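Local coordinates for protein PcyX_EBK42635 (PDB 5OWG) that probably reduces biliverdin in a ferredoxin-dependent, four-electron reaction that yields the pink pigment phycoerythrobilin, at residues N53-V65 with W74-N86. Residues are numbered along the deposited sequence; the frame is centred on the assembly and turned at random.
Sequences NNRYIRRAHLDVV and WMAHLCLFPMLTN
Strands 59-65 and 74-82 pair antiparallel as the two arms of a beta hairpin, the central strands of a six-stranded antiparallel sheet. Their axes run 174° apart, and paired backbone bonds join His61 to Cys79, Asp63 to His77 and Val65 to Met75; Asp63 N to His77 O, at 2.7 Å, is nearly straight. One face carries compact apolar groups: Ala60 leaves room for Leu80, whose CG lies 3.6 Å from Ala60 CB, and Leu62 meets Leu78 methyl to methyl. Helix 14-28 covers part of this face, reaching Leu62, Val64, Trp74 and Ala76. The other face is more polar. There the His77 ring turns its edge to the face of His61 in an offset edge-to-face pair (planes 69° apart), while Asn49 binds His61 NE2 and Asp94 binds His77 ND1, probably limiting rotation of both rings. Farther along, chi1 of 70° sets Arg58 CG between backbone N and carbonyl carbon; the chain then runs extended to NE, laying the guanidinium flat over Phe81, NH2 3.5 Å from Phe81 CG. Gln196 accepts from Arg58 NE. Separately, Arg58 CB touches Met83 CE at 3.4 Å. Arg58 and Arg59 together oppose Phe81, a classic beta bulge in the central antiparallel sheet that ferredoxin-dependent bilin reductases sandwich between helices.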
loop_
_atom_site.group_PDB
_atom_site.type_symbol
_atom_site.label_atom_id
_atom_site.label_comp_id
_atom_site.label_asym_id
_atom_site.label_seq_id
_atom_site.Cartn_x
_atom_site.Cartn_y
_atom_site.Cartn_z
ATOM N N ASN A 53 -2.721 11.115 2.831
ATOM C CA ASN A 53 -3.091 11.628 1.520
ATOM C C ASN A 53 -2.591 13.059 1.390
ATOM O O ASN A 53 -2.252 13.713 2.380
ATOM C CB ASN A 53 -4.606 11.567 1.293
ATOM C CG ASN A 53 -5.386 12.394 2.300
ATOM O OD1 ASN A 53 -4.883 13.374 2.848
ATOM N ND2 ASN A 53 -6.629 12.000 2.544
ATOM N N ASN A 54 -2.541 13.531 0.146
ATOM C CA ASN A 54 -2.311 14.940 -0.127
ATOM C C ASN A 54 -3.087 15.306 -1.388
ATOM O O ASN A 54 -3.847 14.497 -1.929
ATOM C CB ASN A 54 -0.810 15.255 -0.242
ATOM C CG ASN A 54 -0.184 14.752 -1.537
ATOM O OD1 ASN A 54 -0.861 14.226 -2.419
ATOM N ND2 ASN A 54 1.131 14.923 -1.654
ATOM N N ARG A 55 -2.893 16.545 -1.845
ATOM C CA ARG A 55 -3.607 17.030 -3.021
ATOM C C ARG A 55 -3.507 16.052 -4.183
ATOM O O ARG A 55 -4.479 15.849 -4.919
ATOM C CB ARG A 55 -3.055 18.401 -3.425
ATOM C CG ARG A 55 -3.406 18.840 -4.847
ATOM C CD ARG A 55 -2.958 20.273 -5.118
ATOM N NE ARG A 55 -3.140 20.654 -6.517
ATOM C CZ ARG A 55 -2.662 21.769 -7.062
ATOM N NH1 ARG A 55 -1.960 22.625 -6.330
ATOM N NH2 ARG A 55 -2.880 22.030 -8.344
ATOM N N TYR A 56 -2.345 15.428 -4.355
ATOM C CA TYR A 56 -2.086 14.627 -5.542
ATOM C C TYR A 56 -2.341 13.140 -5.339
ATOM O O TYR A 56 -2.523 12.420 -6.327
ATOM C CB TYR A 56 -0.637 14.836 -5.997
ATOM C CG TYR A 56 -0.271 16.292 -6.198
ATOM C CD1 TYR A 56 -0.625 16.964 -7.359
ATOM C CD2 TYR A 56 0.425 16.992 -5.222
ATOM C CE1 TYR A 56 -0.296 18.295 -7.544
ATOM C CE2 TYR A 56 0.761 18.320 -5.398
ATOM C CZ TYR A 56 0.397 18.968 -6.561
ATOM O OH TYR A 56 0.726 20.290 -6.744
ATOM N N ILE A 57 -2.361 12.667 -4.096
ATOM C CA ILE A 57 -2.530 11.253 -3.783
ATOM C C ILE A 57 -3.722 11.135 -2.845
ATOM O O ILE A 57 -3.635 11.519 -1.671
ATOM C CB ILE A 57 -1.264 10.658 -3.150
ATOM C CG1 ILE A 57 -0.095 10.708 -4.140
ATOM C CG2 ILE A 57 -1.505 9.225 -2.689
ATOM C CD1 ILE A 57 1.262 10.733 -3.471
ATOM N N ARG A 58 -4.837 10.600 -3.352
ATOM C CA ARG A 58 -6.043 10.519 -2.535
ATOM C C ARG A 58 -5.889 9.532 -1.387
ATOM O O ARG A 58 -6.488 9.730 -0.323
ATOM C CB ARG A 58 -7.253 10.138 -3.395
ATOM C CG ARG A 58 -7.261 8.709 -3.920
ATOM C CD ARG A 58 -8.596 8.384 -4.572
ATOM N NE ARG A 58 -8.624 7.031 -5.123
ATOM C CZ ARG A 58 -8.981 5.943 -4.446
ATOM N NH1 ARG A 58 -9.350 6.025 -3.174
ATOM N NH2 ARG A 58 -8.968 4.762 -5.047
ATOM N N ARG A 59 -5.102 8.474 -1.569
ATOM C CA ARG A 59 -4.985 7.461 -0.528
ATOM C C ARG A 59 -3.617 6.798 -0.566
ATOM O O ARG A 59 -3.166 6.336 -1.619
ATOM C CB ARG A 59 -6.087 6.407 -0.670
ATOM C CG ARG A 59 -6.115 5.404 0.468
ATOM C CD ARG A 59 -7.349 4.519 0.409
ATOM N NE ARG A 59 -7.487 3.688 1.605
ATOM C CZ ARG A 59 -7.013 2.451 1.730
ATOM N NH1 ARG A 59 -6.359 1.871 0.730
ATOM N NH2 ARG A 59 -7.195 1.787 2.863
ATOM N N ALA A 60 -2.968 6.762 0.596
ATOM C CA ALA A 60 -1.727 6.026 0.810
ATOM C C ALA A 60 -1.897 5.231 2.094
ATOM O O ALA A 60 -2.127 5.818 3.155
ATOM C CB ALA A 60 -0.528 6.972 0.911
ATOM N N HIS A 61 -1.779 3.907 2.006
ATOM C CA HIS A 61 -2.211 3.012 3.073
ATOM C C HIS A 61 -1.069 2.085 3.455
ATOM O O HIS A 61 -0.553 1.353 2.604
ATOM C CB HIS A 61 -3.437 2.207 2.627
ATOM C CG HIS A 61 -3.904 1.196 3.626
ATOM N ND1 HIS A 61 -4.635 0.084 3.268
ATOM C CD2 HIS A 61 -3.756 1.132 4.971
ATOM C CE1 HIS A 61 -4.912 -0.626 4.347
ATOM N NE2 HIS A 61 -4.391 -0.012 5.394
ATOM N N LEU A 62 -0.687 2.106 4.729
ATOM C CA LEU A 62 0.350 1.229 5.262
ATOM C C LEU A 62 -0.298 0.219 6.198
ATOM O O LEU A 62 -0.854 0.597 7.235
ATOM C CB LEU A 62 1.428 2.025 5.997
ATOM C CG LEU A 62 2.553 1.188 6.619
ATOM C CD1 LEU A 62 3.421 0.557 5.538
ATOM C CD2 LEU A 62 3.393 2.026 7.570
ATOM N N ASP A 63 -0.218 -1.057 5.832
ATOM C CA ASP A 63 -0.780 -2.151 6.613
ATOM C C ASP A 63 0.359 -3.054 7.065
ATOM O O ASP A 63 1.028 -3.675 6.232
ATOM C CB ASP A 63 -1.799 -2.937 5.788
ATOM C CG ASP A 63 -2.161 -4.265 6.418
ATOM O OD1 ASP A 63 -2.176 -4.349 7.664
ATOM O OD2 ASP A 63 -2.417 -5.229 5.667
ATOM N N VAL A 64 0.573 -3.129 8.378
ATOM C CA VAL A 64 1.677 -3.885 8.959
ATOM C C VAL A 64 1.115 -4.850 9.993
ATOM O O VAL A 64 0.354 -4.442 10.878
ATOM C CB VAL A 64 2.727 -2.962 9.607
ATOM C CG1 VAL A 64 3.881 -3.771 10.201
ATOM C CG2 VAL A 64 3.252 -1.965 8.592
ATOM N N VAL A 65 1.493 -6.120 9.882
ATOM C CA VAL A 65 1.131 -7.147 10.853
ATOM C C VAL A 65 2.423 -7.641 11.490
ATOM O O VAL A 65 3.224 -8.322 10.836
ATOM C CB VAL A 65 0.356 -8.307 10.213
ATOM C CG1 VAL A 65 -0.041 -9.329 11.271
ATOM C CG2 VAL A 65 -0.874 -7.793 9.481
ATOM N N TRP A 74 5.585 -11.777 9.927
ATOM C CA TRP A 74 5.700 -10.324 9.833
ATOM C C TRP A 74 5.454 -9.962 8.381
ATOM O O TRP A 74 6.182 -10.427 7.500
ATOM C CB TRP A 74 7.080 -9.834 10.277
ATOM C CG TRP A 74 7.164 -8.339 10.436
ATOM C CD1 TRP A 74 7.148 -7.644 11.609
ATOM C CD2 TRP A 74 7.275 -7.360 9.391
ATOM N NE1 TRP A 74 7.241 -6.296 11.363
ATOM C CE2 TRP A 74 7.320 -6.095 10.010
ATOM C CE3 TRP A 74 7.341 -7.430 7.995
ATOM C CZ2 TRP A 74 7.429 -4.910 9.284
ATOM C CZ3 TRP A 74 7.446 -6.251 7.275
ATOM C CH2 TRP A 74 7.490 -5.008 7.920
ATOM N N MET A 75 4.438 -9.143 8.130
ATOM C CA MET A 75 4.091 -8.768 6.772
ATOM C C MET A 75 3.812 -7.276 6.731
ATOM O O MET A 75 3.588 -6.633 7.759
ATOM C CB MET A 75 2.879 -9.566 6.264
ATOM C CG MET A 75 1.514 -8.952 6.563
ATOM S SD MET A 75 1.011 -7.599 5.473
ATOM C CE MET A 75 1.043 -8.385 3.865
ATOM N N ALA A 76 3.833 -6.729 5.521
ATOM C CA ALA A 76 3.526 -5.324 5.324
ATOM C C ALA A 76 2.908 -5.143 3.948
ATOM O O ALA A 76 3.238 -5.858 2.998
ATOM C CB ALA A 76 4.773 -4.444 5.470
ATOM N N HIS A 77 1.999 -4.177 3.859
ATOM C CA HIS A 77 1.332 -3.832 2.614
ATOM C C HIS A 77 1.310 -2.319 2.492
ATOM O O HIS A 77 1.003 -1.617 3.459
ATOM C CB HIS A 77 -0.092 -4.404 2.574
ATOM C CG HIS A 77 -0.960 -3.805 1.512
ATOM N ND1 HIS A 77 -1.027 -4.314 0.233
ATOM C CD2 HIS A 77 -1.806 -2.747 1.541
ATOM C CE1 HIS A 77 -1.873 -3.593 -0.481
ATOM N NE2 HIS A 77 -2.358 -2.636 0.288
ATOM N N LEU A 78 1.653 -1.819 1.307
ATOM C CA LEU A 78 1.734 -0.384 1.067
ATOM C C LEU A 78 1.211 -0.100 -0.331
ATOM O O LEU A 78 1.723 -0.651 -1.310
ATOM C CB LEU A 78 3.171 0.125 1.228
ATOM C CG LEU A 78 3.387 1.630 1.038
ATOM C CD1 LEU A 78 2.655 2.440 2.099
ATOM C CD2 LEU A 78 4.868 1.957 1.055
ATOM N N CYS A 79 0.198 0.759 -0.419
ATOM C CA CYS A 79 -0.440 1.077 -1.687
ATOM C C CYS A 79 -0.738 2.567 -1.737
ATOM O O CYS A 79 -1.100 3.177 -0.727
ATOM C CB CYS A 79 -1.738 0.289 -1.883
ATOM S SG CYS A 79 -2.423 0.448 -3.532
ATOM N N LEU A 80 -0.588 3.147 -2.927
ATOM C CA LEU A 80 -0.853 4.564 -3.152
ATOM C C LEU A 80 -1.741 4.723 -4.377
ATOM O O LEU A 80 -1.371 4.292 -5.474
ATOM C CB LEU A 80 0.447 5.352 -3.344
ATOM C CG LEU A 80 1.093 5.978 -2.105
ATOM C CD1 LEU A 80 1.740 4.924 -1.220
ATOM C CD2 LEU A 80 2.111 7.038 -2.509
ATOM N N PHE A 81 -2.909 5.349 -4.189
ATOM C CA PHE A 81 -3.791 5.711 -5.292
ATOM C C PHE A 81 -3.668 7.201 -5.585
ATOM O O PHE A 81 -3.790 8.012 -4.657
ATOM C CB PHE A 81 -5.242 5.381 -4.955
ATOM C CG PHE A 81 -5.581 3.920 -5.052
ATOM C CD1 PHE A 81 -5.868 3.342 -6.278
ATOM C CD2 PHE A 81 -5.640 3.132 -3.916
ATOM C CE1 PHE A 81 -6.190 2.001 -6.370
ATOM C CE2 PHE A 81 -5.963 1.790 -4.002
ATOM C CZ PHE A 81 -6.238 1.224 -5.230
ATOM N N PRO A 82 -3.434 7.620 -6.829
ATOM C CA PRO A 82 -3.412 9.058 -7.128
ATOM C C PRO A 82 -4.814 9.654 -7.109
ATOM O O PRO A 82 -5.823 8.954 -7.003
ATOM C CB PRO A 82 -2.793 9.123 -8.527
ATOM C CG PRO A 82 -3.083 7.794 -9.129
ATOM C CD PRO A 82 -3.032 6.814 -7.996
ATOM N N MET A 83 -4.865 10.981 -7.216
ATOM C CA MET A 83 -6.135 11.693 -7.200
ATOM C C MET A 83 -6.882 11.472 -8.517
ATOM O O MET A 83 -6.335 10.967 -9.504
ATOM C CB MET A 83 -5.901 13.184 -6.934
ATOM C CG MET A 83 -7.134 13.976 -6.496
ATOM S SD MET A 83 -7.959 13.285 -5.049
ATOM C CE MET A 83 -6.687 13.491 -3.808
ATOM N N LEU A 84 -8.156 11.873 -8.525
ATOM C CA LEU A 84 -9.121 11.412 -9.516
ATOM C C LEU A 84 -9.026 12.103 -10.875
ATOM O O LEU A 84 -9.673 11.634 -11.817
ATOM C CB LEU A 84 -10.538 11.575 -8.957
ATOM C CG LEU A 84 -10.817 10.791 -7.668
ATOM C CD1 LEU A 84 -12.208 11.100 -7.140
ATOM C CD2 LEU A 84 -10.653 9.289 -7.877
ATOM N N THR A 85 -8.271 13.193 -11.022
ATOM C CA THR A 85 -7.960 13.705 -12.355
ATOM C C THR A 85 -6.619 13.198 -12.867
ATOM O O THR A 85 -6.242 13.509 -14.001
ATOM C CB THR A 85 -7.960 15.241 -12.386
ATOM O OG1 THR A 85 -6.957 15.753 -11.500
ATOM C CG2 THR A 85 -9.322 15.801 -12.001
ATOM N N ASN A 86 -5.897 12.430 -12.059
ATOM C CA ASN A 86 -4.626 11.850 -12.458
ATOM C C ASN A 86 -4.851 10.471 -13.062
ATOM O O ASN A 86 -5.739 9.723 -12.642
ATOM C CB ASN A 86 -3.687 11.754 -11.255
ATOM C CG ASN A 86 -2.278 11.350 -11.638
ATOM O OD1 ASN A 86 -2.061 10.664 -12.637
ATOM N ND2 ASN A 86 -1.309 11.773 -10.836
HETATM O O HOH W 1 -2.916 13.853 -8.924
#